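Local atomic coordinates of YkuI protein (Bacillus subtilis, PDB entry 2BAS), a protein that binds the second messenger cyclic di-GMP through its EAL domain and probably cleaves it as a phosphodiesterase. Residues H122-S125 with F126-L130; E146-E149 with H150-E153; Q158-H161 with M162-Y165; K275-F278 with H279-T283; K366-S369 with W370-Y373. One frame throughout, in Å; residues are numbered along the deposited sequence.

Interaction 1 of 5, residues H122-S125 with F126-L130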
# COMPACT_ATOMS: atom_id res chain seq x y z
N HIS A 122 -4.31 -30.55 10.31
CA HIS A 122 -4.99 -29.30 10.68
C HIS A 122 -4.39 -28.66 11.92
O HIS A 122 -5.12 -28.10 12.76
CB HIS A 122 -6.50 -29.52 10.88
CG HIS A 122 -7.21 -30.05 9.67
ND1 HIS A 122 -7.92 -29.24 8.81
CD2 HIS A 122 -7.33 -31.31 9.19
CE1 HIS A 122 -8.45 -29.97 7.85
NE2 HIS A 122 -8.11 -31.23 8.06
N GLY A 123 -3.07 -28.75 12.06
CA GLY A 123 -2.35 -28.18 13.19
C GLY A 123 -2.56 -28.85 14.55
O GLY A 123 -1.94 -28.46 15.55
N GLU A 124 -3.43 -29.85 14.60
CA GLU A 124 -3.77 -30.53 15.85
C GLU A 124 -2.53 -30.93 16.69
O GLU A 124 -2.33 -30.39 17.78
CB GLU A 124 -4.64 -31.72 15.56
CG GLU A 124 -5.11 -32.49 16.78
CD GLU A 124 -5.92 -33.71 16.40
OE1 GLU A 124 -6.85 -33.57 15.56
OE2 GLU A 124 -5.63 -34.81 16.92
N SER A 125 -1.71 -31.84 16.18
CA SER A 125 -0.53 -32.30 16.93
C SER A 125 0.44 -31.19 17.37
O SER A 125 0.94 -31.24 18.50
CB SER A 125 0.21 -33.42 16.18
OG SER A 125 0.94 -32.91 15.07
N PHE A 126 0.71 -30.21 16.51
CA PHE A 126 1.62 -29.10 16.87
C PHE A 126 1.05 -28.23 17.99
O PHE A 126 1.79 -27.81 18.89
CB PHE A 126 1.98 -28.26 15.65
CG PHE A 126 3.02 -27.21 15.91
CD1 PHE A 126 4.37 -27.56 16.01
CD2 PHE A 126 2.67 -25.88 16.06
CE1 PHE A 126 5.34 -26.59 16.25
CE2 PHE A 126 3.64 -24.90 16.30
CZ PHE A 126 4.97 -25.25 16.39
N LEU A 127 -0.25 -27.95 17.93
CA LEU A 127 -0.91 -27.22 19.00
C LEU A 127 -0.86 -28.07 20.28
O LEU A 127 -0.66 -27.53 21.37
CB LEU A 127 -2.35 -26.87 18.61
CG LEU A 127 -3.24 -26.07 19.58
CD1 LEU A 127 -2.66 -24.70 19.91
CD2 LEU A 127 -4.65 -25.93 19.03
N GLU A 128 -1.02 -29.38 20.12
CA GLU A 128 -0.88 -30.35 21.22
C GLU A 128 0.52 -30.21 21.84
O GLU A 128 0.66 -30.17 23.06
CB GLU A 128 -1.15 -31.80 20.76
CG GLU A 128 -2.62 -32.19 20.47
CD GLU A 128 -2.82 -33.68 20.07
OE1 GLU A 128 -2.02 -34.25 19.29
OE2 GLU A 128 -3.82 -34.29 20.54
N LEU A 129 1.54 -30.13 20.98
CA LEU A 129 2.91 -29.90 21.44
C LEU A 129 3.03 -28.58 22.18
O LEU A 129 3.73 -28.51 23.18
CB LEU A 129 3.92 -29.93 20.28
CG LEU A 129 5.37 -29.52 20.58
CD1 LEU A 129 5.95 -30.29 21.76
CD2 LEU A 129 6.23 -29.72 19.37
N LEU A 130 2.33 -27.56 21.70
CA LEU A 130 2.37 -26.24 22.34
C LEU A 130 1.71 -26.26 23.72
O LEU A 130 2.24 -25.69 24.67
CB LEU A 130 1.74 -25.17 21.45
CG LEU A 130 2.49 -24.77 20.17
CD1 LEU A 130 1.71 -23.70 19.40
CD2 LEU A 130 3.92 -24.30 20.44
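The first turn of helix 124-135, one of the outer helices of the EAL barrel, is set up where G123, E124 and S125 meet L127, E128 and L129. G123 occupies the N-cap position with a positive phi of 70°, a backbone shape glycine adopts readily. Its carbonyl starts the helical pattern: G123 O accepts from L127 N at 3.0 Å, and the same oxygen also takes a hydrogen bond from Y166 OH. The next two bonds follow in step, with E128 N 2.9 Å from E124 O and L129 N 2.8 Å from S125 O. At the entrance of the helix, S125 N donates to the carboxylate of D121. On the buried side, F126, L127 and L129 turn to helices 82-100 and 156-167 and to strand 143-147. On the exposed side E124 and E128 run side by side in the same direction, their carboxylates turned 80° against each other. With CG beside its backbone N (chi1 -73°), E128 folds back along the preceding turn, and its CG lies 3.2 Å from E124 O. The two acids probably repel somewhat, since E128 OE2 stands 4.1 Å from E124 OE2, while E128 OE1 rests 3.4 Å from S125 CA.

Interaction 2 of 5, residues E146-E149 with H150-E153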
# COMPACT_ATOMS: atom_id res chain seq x y z
N GLU A 146 5.60 -18.39 12.45
CA GLU A 146 5.89 -17.84 11.14
C GLU A 146 5.40 -18.79 10.05
O GLU A 146 5.74 -19.97 10.04
CB GLU A 146 7.39 -17.59 10.97
CG GLU A 146 8.01 -16.60 11.96
CD GLU A 146 9.52 -16.44 11.74
OE1 GLU A 146 10.00 -16.59 10.58
OE2 GLU A 146 10.24 -16.14 12.73
N ILE A 147 4.60 -18.27 9.14
CA ILE A 147 4.06 -19.05 8.04
C ILE A 147 4.54 -18.49 6.69
O ILE A 147 4.68 -17.28 6.52
CB ILE A 147 2.51 -19.10 8.09
CG1 ILE A 147 2.01 -19.52 9.48
CG2 ILE A 147 1.96 -20.08 7.05
CD1 ILE A 147 2.34 -20.97 9.87
N THR A 148 4.80 -19.40 5.75
CA THR A 148 5.19 -19.03 4.40
C THR A 148 4.11 -19.56 3.46
O THR A 148 4.02 -20.77 3.22
CB THR A 148 6.56 -19.62 4.00
OG1 THR A 148 7.52 -19.38 5.04
CG2 THR A 148 7.07 -18.99 2.70
N GLU A 149 3.28 -18.66 2.93
CA GLU A 149 2.17 -19.05 2.06
C GLU A 149 2.60 -19.18 0.61
O GLU A 149 1.82 -19.59 -0.24
CB GLU A 149 1.02 -18.05 2.15
CG GLU A 149 0.69 -17.58 3.54
CD GLU A 149 -0.08 -16.29 3.50
OE1 GLU A 149 -0.83 -16.07 2.53
OE2 GLU A 149 0.08 -15.48 4.44
N HIS A 150 3.84 -18.79 0.33
CA HIS A 150 4.40 -18.95 -1.00
C HIS A 150 4.37 -20.43 -1.40
O HIS A 150 4.00 -20.78 -2.52
CB HIS A 150 5.83 -18.38 -1.04
CG HIS A 150 6.68 -18.92 -2.15
ND1 HIS A 150 6.40 -18.69 -3.48
CD2 HIS A 150 7.80 -19.68 -2.13
CE1 HIS A 150 7.32 -19.28 -4.23
NE2 HIS A 150 8.17 -19.89 -3.43
N ASN A 151 4.73 -21.30 -0.45
CA ASN A 151 4.86 -22.73 -0.71
C ASN A 151 3.56 -23.55 -0.73
O ASN A 151 3.60 -24.73 -1.08
CB ASN A 151 5.83 -23.32 0.32
CG ASN A 151 7.22 -22.74 0.20
OD1 ASN A 151 7.76 -22.62 -0.89
ND2 ASN A 151 7.81 -22.39 1.34
N PHE A 152 2.43 -22.93 -0.39
CA PHE A 152 1.21 -23.67 -0.07
C PHE A 152 0.46 -24.29 -1.24
O PHE A 152 -0.05 -23.59 -2.12
CB PHE A 152 0.28 -22.82 0.78
CG PHE A 152 -0.69 -23.62 1.60
CD1 PHE A 152 -0.24 -24.62 2.46
CD2 PHE A 152 -2.06 -23.37 1.53
CE1 PHE A 152 -1.13 -25.36 3.23
CE2 PHE A 152 -2.96 -24.10 2.29
CZ PHE A 152 -2.49 -25.11 3.14
N GLU A 153 0.37 -25.62 -1.24
CA GLU A 153 -0.35 -26.37 -2.27
C GLU A 153 -1.82 -26.55 -1.92
O GLU A 153 -2.66 -26.72 -2.81
CB GLU A 153 0.28 -27.75 -2.52
CG GLU A 153 1.54 -27.74 -3.37
CD GLU A 153 2.78 -27.31 -2.60
OE1 GLU A 153 2.79 -27.45 -1.35
OE2 GLU A 153 3.74 -26.84 -3.24
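T148 touches H150 and N151 with its methyl branch in the loop that joins strand 143-147 to helix 156-167, part of a beta-alpha-beta unit of the EAL barrel. Starting at the root of the side chain, T148 CB lies 4.0 Å from N151 ND2. The side chain then forks. With CG2 anti to the backbone N (chi1 to OG1 -47°), the methyl goes forward to the loop, where CG2 sits 3.7 Å from N151 ND2 and also 4.0 Å from H150 CB. OG1 takes the other branch and makes a weak hydrogen bond to D176 OD2. The side chains of T148 and H150 lie alongside each other, whereas N151 crosses T148 at a slant. The backbone turns here, and F152 N comes to E149 O at 3.4 Å in a nearly straight but weak hydrogen bond. F152 CB approaches the same oxygen to 3.7 Å, while its ring packs on helix 115-118. The E149 side chain leaves in another direction. Within the turn, therefore, the side-chain contact is van der Waals in kind: a methyl meets an amide nitrogen without a bond, and the polar partners of T148 OG1 (weakly) and E149 OE1 come from strand 172-178 and from Y160 OH of helix 156-167.

Interaction 3 of 5, residues Q158-H161 with M162-Y165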
# COMPACT_ATOMS: atom_id res chain seq x y z
N GLN A 158 -8.50 -22.70 3.98
CA GLN A 158 -8.42 -23.79 4.94
C GLN A 158 -7.29 -23.50 5.94
O GLN A 158 -7.44 -23.73 7.14
CB GLN A 158 -8.18 -25.12 4.21
CG GLN A 158 -8.38 -26.39 5.04
CD GLN A 158 -9.83 -26.84 5.13
OE1 GLN A 158 -10.75 -26.13 4.74
NE2 GLN A 158 -10.04 -28.05 5.66
N LEU A 159 -6.17 -23.00 5.43
CA LEU A 159 -5.04 -22.62 6.26
C LEU A 159 -5.40 -21.47 7.19
O LEU A 159 -5.06 -21.49 8.38
CB LEU A 159 -3.84 -22.22 5.40
CG LEU A 159 -2.55 -21.76 6.10
CD1 LEU A 159 -1.92 -22.88 6.92
CD2 LEU A 159 -1.55 -21.25 5.09
N TYR A 160 -6.10 -20.48 6.65
CA TYR A 160 -6.50 -19.28 7.39
C TYR A 160 -7.51 -19.64 8.46
O TYR A 160 -7.62 -18.96 9.48
CB TYR A 160 -7.06 -18.24 6.42
CG TYR A 160 -6.02 -17.52 5.58
CD1 TYR A 160 -6.32 -16.33 4.91
CD2 TYR A 160 -4.71 -18.01 5.48
CE1 TYR A 160 -5.36 -15.66 4.14
CE2 TYR A 160 -3.75 -17.35 4.71
CZ TYR A 160 -4.08 -16.18 4.05
OH TYR A 160 -3.12 -15.54 3.31
N HIS A 161 -8.24 -20.73 8.21
CA HIS A 161 -9.20 -21.28 9.16
C HIS A 161 -8.47 -21.76 10.42
O HIS A 161 -8.78 -21.28 11.51
CB HIS A 161 -10.02 -22.40 8.49
CG HIS A 161 -10.97 -23.10 9.41
ND1 HIS A 161 -12.22 -22.61 9.71
CD2 HIS A 161 -10.86 -24.28 10.07
CE1 HIS A 161 -12.83 -23.44 10.53
NE2 HIS A 161 -12.03 -24.47 10.77
N MSE A 162 -7.48 -22.65 10.26
CA MSE A 162 -6.73 -23.13 11.43
C MSE A 162 -5.84 -22.06 12.04
O MSE A 162 -5.51 -22.14 13.22
CB MSE A 162 -5.92 -24.40 11.15
CG MSE A 162 -4.75 -24.22 10.22
SE MSE A 162 -3.14 -25.16 10.85
CE MSE A 162 -2.45 -23.75 12.02
N LEU A 163 -5.46 -21.07 11.24
CA LEU A 163 -4.67 -19.96 11.76
C LEU A 163 -5.53 -19.05 12.63
O LEU A 163 -5.08 -18.57 13.66
CB LEU A 163 -3.99 -19.18 10.64
CG LEU A 163 -2.71 -19.84 10.10
CD1 LEU A 163 -2.18 -19.09 8.90
CD2 LEU A 163 -1.63 -19.98 11.16
N ALA A 164 -6.78 -18.85 12.23
CA ALA A 164 -7.71 -18.08 13.04
C ALA A 164 -7.96 -18.80 14.36
O ALA A 164 -8.09 -18.16 15.41
CB ALA A 164 -9.03 -17.81 12.29
N TYR A 165 -8.01 -20.13 14.30
CA TYR A 165 -8.25 -20.98 15.47
C TYR A 165 -7.08 -20.90 16.45
O TYR A 165 -7.28 -20.74 17.66
CB TYR A 165 -8.48 -22.43 15.03
CG TYR A 165 -8.64 -23.42 16.17
CD1 TYR A 165 -9.84 -23.49 16.89
CD2 TYR A 165 -7.61 -24.30 16.50
CE1 TYR A 165 -9.99 -24.41 17.93
CE2 TYR A 165 -7.76 -25.22 17.54
CZ TYR A 165 -8.95 -25.26 18.25
OH TYR A 165 -9.11 -26.17 19.28
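L159, Y160 and H161 accept i to i+4 bonds from L163, A164 and Y165, with L163 N 2.9 Å from L159 O, whereas the bond from M162 N to Q158 O is weak at 3.3 Å. The segment belongs to helix 156-167, the connection of the beta-alpha-beta unit that carries the barrel wall from strand 143-147 to strand 172-178. On the inward side the branches of L159 and L163 cross each other, and L163 CD1 meets L159 CG at 3.9 Å. L163 keeps CG beside its backbone N (chi1 -79°), which lays it back over the previous turn: L163 CG is 3.3 Å from L159 O, and L163 CD1 lies obliquely off the Y160 ring, 4.4 Å from Y160 CD2. L163 also packs on L145 and I147 of strand 143-147. Along the exposed side, A164 CB rests 3.3 Å from Y160 O and Y165 CB lies 3.7 Å from H161 O. The selenomethionine M162 faces another way. Its CG stands between the backbone N and the carbonyl carbon (chi1 69°), and the chain bends again further out, where it packs on M119. M162 CG itself folds back to 3.3 Å from L159 O.

Interaction 4 of 5, residues K275-F278 with H279-T283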
# COMPACT_ATOMS: atom_id res chain seq x y z
N LYS A 275 21.58 2.36 20.31
CA LYS A 275 21.18 3.67 20.82
C LYS A 275 21.84 4.84 20.08
O LYS A 275 21.16 5.79 19.70
CB LYS A 275 21.45 3.79 22.33
CG LYS A 275 20.23 3.59 23.23
CD LYS A 275 19.52 4.91 23.59
CE LYS A 275 18.60 5.41 22.48
NZ LYS A 275 17.95 6.71 22.81
N THR A 276 23.15 4.75 19.86
CA THR A 276 23.87 5.80 19.15
C THR A 276 23.66 5.71 17.64
O THR A 276 23.53 6.73 16.97
CB THR A 276 25.40 5.81 19.44
OG1 THR A 276 26.05 4.77 18.69
CG2 THR A 276 25.70 5.65 20.94
N GLU A 277 23.62 4.49 17.12
CA GLU A 277 23.44 4.30 15.68
C GLU A 277 22.09 4.86 15.21
O GLU A 277 21.98 5.34 14.07
CB GLU A 277 23.62 2.83 15.30
CG GLU A 277 23.88 2.59 13.82
CD GLU A 277 24.82 1.41 13.55
OE1 GLU A 277 25.69 1.54 12.67
OE2 GLU A 277 24.69 0.36 14.23
N PHE A 278 21.09 4.83 16.09
CA PHE A 278 19.79 5.42 15.77
C PHE A 278 19.83 6.95 15.81
O PHE A 278 19.13 7.61 15.03
CB PHE A 278 18.67 4.88 16.67
CG PHE A 278 18.32 3.43 16.42
CD1 PHE A 278 18.68 2.79 15.23
CD2 PHE A 278 17.58 2.71 17.37
CE1 PHE A 278 18.35 1.44 15.00
CE2 PHE A 278 17.24 1.37 17.14
CZ PHE A 278 17.62 0.74 15.96
N HIS A 279 20.63 7.51 16.72
CA HIS A 279 20.77 8.97 16.82
C HIS A 279 21.32 9.58 15.54
O HIS A 279 20.96 10.71 15.19
CB HIS A 279 21.66 9.37 18.00
CG HIS A 279 20.94 9.41 19.31
ND1 HIS A 279 21.19 8.51 20.33
CD2 HIS A 279 19.97 10.25 19.77
CE1 HIS A 279 20.42 8.80 21.37
NE2 HIS A 279 19.67 9.85 21.05
N GLN A 280 22.20 8.85 14.86
CA GLN A 280 22.69 9.27 13.56
C GLN A 280 21.52 9.31 12.59
O GLN A 280 21.33 10.32 11.90
CB GLN A 280 23.79 8.33 13.04
CG GLN A 280 25.02 8.23 13.95
CD GLN A 280 25.95 7.08 13.57
OE1 GLN A 280 26.50 7.05 12.47
NE2 GLN A 280 26.13 6.13 14.49
N PHE A 281 20.71 8.24 12.57
CA PHE A 281 19.51 8.15 11.74
C PHE A 281 18.53 9.30 11.99
O PHE A 281 17.98 9.86 11.03
CB PHE A 281 18.77 6.83 11.94
CG PHE A 281 19.58 5.59 11.61
CD1 PHE A 281 19.38 4.42 12.33
CD2 PHE A 281 20.52 5.59 10.59
CE1 PHE A 281 20.11 3.27 12.05
CE2 PHE A 281 21.26 4.44 10.31
CZ PHE A 281 21.05 3.28 11.03
N ILE A 282 18.31 9.63 13.26
CA ILE A 282 17.40 10.72 13.64
C ILE A 282 17.90 12.06 13.10
O ILE A 282 17.17 12.77 12.41
CB ILE A 282 17.18 10.78 15.17
CG1 ILE A 282 16.44 9.52 15.65
CG2 ILE A 282 16.40 12.05 15.56
CD1 ILE A 282 16.38 9.38 17.16
N THR A 283 19.16 12.40 13.40
CA THR A 283 19.77 13.67 12.96
C THR A 283 19.83 13.81 11.44
O THR A 283 19.67 14.91 10.90
CB THR A 283 21.17 13.87 13.57
OG1 THR A 283 21.94 12.67 13.39
CG2 THR A 283 21.08 14.16 15.06
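F278 and F281, three residues apart on the long helix 271-311, meet rim to rim: their centroids are 5.9 Å apart, the planes are inclined by 37°, and neither ring covers the other. F281 CD1 comes to F278 CD1 at 3.4 Å, each atom near the plane of the other ring. This pair faces helix 238-246 of the EAL domain; F278 stacks on W245 and F281 touches Q242. F281 has CG beside its backbone N (chi1 -60°), which swings its ring back along the helix until one face lies under the carbonyl of E277, with E277 O 3.2 Å above the plane and over its centre. E277 CG also approaches the far end of that ring, 4.0 Å from F281 CZ, and the carboxylate is nearly parallel to the ring, while OE1 is hydrogen-bonded to Y256 OH.

A second group gathers round H279. Its imidazole turns back to K275, and ND1 donates a bent, weak hydrogen bond to K275 O at 2.8 Å, beside the weak backbone bond from H279 N to the same oxygen. K275 crosses H279 at a slant and brings its ammonium group close, NZ lying 3.5 Å from H279 CE1; that nearby positive charge may disfavour a protonated imidazole. The lysine itself is salt-bridged to D344 of the second subunit, which places this face of the helix at the dimer contact. Of the backbone bonds, I282 N to F278 O is the short one, at 2.8 Å.

Interaction 5 of 5, residues K366-S369 with W370-Y373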
# COMPACT_ATOMS: atom_id res chain seq x y z
N LYS A 366 -13.05 19.56 -16.35
CA LYS A 366 -12.66 18.26 -15.80
C LYS A 366 -12.69 18.35 -14.28
O LYS A 366 -12.49 19.43 -13.72
CB LYS A 366 -11.25 17.87 -16.26
CG LYS A 366 -11.12 17.26 -17.65
CD LYS A 366 -9.62 17.05 -17.93
CE LYS A 366 -9.33 16.67 -19.38
NZ LYS A 366 -9.69 15.27 -19.69
N ASN A 367 -12.92 17.22 -13.61
CA ASN A 367 -13.00 17.18 -12.15
C ASN A 367 -11.92 16.32 -11.52
O ASN A 367 -11.74 15.19 -11.91
CB ASN A 367 -14.37 16.71 -11.70
CG ASN A 367 -14.55 16.85 -10.20
OD1 ASN A 367 -14.07 16.03 -9.41
ND2 ASN A 367 -15.22 17.90 -9.81
N TRP A 368 -11.23 16.83 -10.51
CA TRP A 368 -10.10 16.09 -9.94
C TRP A 368 -10.30 15.55 -8.54
O TRP A 368 -9.35 15.09 -7.91
CB TRP A 368 -8.83 16.95 -9.97
CG TRP A 368 -8.49 17.35 -11.35
CD1 TRP A 368 -8.56 18.59 -11.88
CD2 TRP A 368 -8.10 16.47 -12.42
NE1 TRP A 368 -8.20 18.56 -13.21
CE2 TRP A 368 -7.90 17.26 -13.56
CE3 TRP A 368 -7.85 15.09 -12.51
CZ2 TRP A 368 -7.49 16.73 -14.78
CZ3 TRP A 368 -7.44 14.56 -13.72
CH2 TRP A 368 -7.28 15.37 -14.85
N SER A 369 -11.54 15.57 -8.07
CA SER A 369 -11.79 15.26 -6.68
C SER A 369 -11.55 13.81 -6.26
O SER A 369 -11.46 13.53 -5.06
CB SER A 369 -13.19 15.72 -6.28
OG SER A 369 -13.13 17.11 -6.06
N TRP A 370 -11.45 12.93 -7.26
CA TRP A 370 -11.22 11.50 -7.05
C TRP A 370 -9.75 11.21 -6.74
O TRP A 370 -9.45 10.16 -6.17
CB TRP A 370 -11.69 10.72 -8.28
CG TRP A 370 -11.13 11.31 -9.53
CD1 TRP A 370 -11.65 12.35 -10.24
CD2 TRP A 370 -9.90 10.94 -10.17
NE1 TRP A 370 -10.82 12.65 -11.30
CE2 TRP A 370 -9.75 11.80 -11.28
CE3 TRP A 370 -8.92 9.97 -9.92
CZ2 TRP A 370 -8.65 11.70 -12.16
CZ3 TRP A 370 -7.82 9.88 -10.78
CH2 TRP A 370 -7.70 10.74 -11.88
N ARG A 371 -8.85 12.12 -7.11
CA ARG A 371 -7.42 11.98 -6.81
C ARG A 371 -7.14 11.93 -5.30
O ARG A 371 -7.70 12.73 -4.53
CB ARG A 371 -6.60 13.12 -7.43
CG ARG A 371 -6.31 12.98 -8.92
CD ARG A 371 -5.58 14.18 -9.50
NE ARG A 371 -4.17 14.19 -9.10
CZ ARG A 371 -3.26 15.08 -9.50
NH1 ARG A 371 -3.59 16.07 -10.33
NH2 ARG A 371 -2.00 14.99 -9.06
N PRO A 372 -6.28 11.01 -4.86
CA PRO A 372 -5.96 10.94 -3.44
C PRO A 372 -5.43 12.26 -2.93
O PRO A 372 -4.59 12.89 -3.60
CB PRO A 372 -4.84 9.89 -3.38
CG PRO A 372 -5.03 9.06 -4.62
CD PRO A 372 -5.56 9.99 -5.65
N TYR A 373 -5.91 12.68 -1.75
CA TYR A 373 -5.44 13.88 -1.08
C TYR A 373 -6.06 15.19 -1.59
O TYR A 373 -5.81 16.27 -1.02
CB TYR A 373 -3.92 14.02 -1.23
CG TYR A 373 -3.07 12.90 -0.69
CD1 TYR A 373 -3.32 12.34 0.56
CD2 TYR A 373 -1.98 12.42 -1.43
CE1 TYR A 373 -2.54 11.31 1.06
CE2 TYR A 373 -1.19 11.39 -0.93
CZ TYR A 373 -1.47 10.85 0.31
OH TYR A 373 -0.67 9.84 0.81
O HOH W 1 -9.87 13.63 -2.95
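W370 carries its indole between the backbone N and the carbonyl carbon (chi1 50°), and W368 has CG beside its own backbone N (chi1 -59°); these settings bring the two indoles alongside, their six-membered rings meeting rim to rim with planes 44° apart. The centroids are 5.8 Å apart, and W370 CZ2 lies 3.5 Å from W368 CZ3. The loop connects strand 356-360 to helix 374-384 in the C-terminal domain with the six-stranded antiparallel sheet. The torsion of W370 also turns its pyrrole edge back to N367, where W370 NE1 donates to N367 O at 2.8 Å; the donor lies in the carbonyl plane, but the oxygen is tilted out of the indole plane. W368 to R371 form a type I beta turn, closed by R371 N, 3.1 Å from W368 O. An Asx turn overlaps its start: N367 OD1 accepts from S369 N at 2.9 Å, while N367 ND2 is hydrogen-bonded to D344 OD1. R371 runs beside W368, its CD 3.9 Å from W368 CE3, before the guanidinium leaves to bond Y393 OH through NH2. A water donates to both S369 O, at 2.6 Å, and R371 O. E49 and A48 of the second subunit pack on W368 and W370. The carbonyls of N367, W368, S369 and R371 thus each have a partner among an indole N-H, a backbone N-H and one water, while the indoles add aromatic carbon to the surface meeting the other subunit.

In the fold
Interactions 1, 2 and 3 belong to the EAL domain and follow one another along the chain: helix 124-135, the end of strand 143-147 with its loop, then helix 156-167. Interactions 1 and 3 touch, their centres 13 Å apart, because the two helices pack side by side outside the barrel; interactions 2 and 3, also 13 Å apart between centres, touch as a strand end and the helix following it. Interaction 4, about 36 Å from interaction 2 between centres, sits on helix 271-311, which leads to the C-terminal sheet and interaction 5. K275 and I282 of interaction 4 pack on N367 and S369 of the second subunit, so contacts 4 and 5 meet across the dimer.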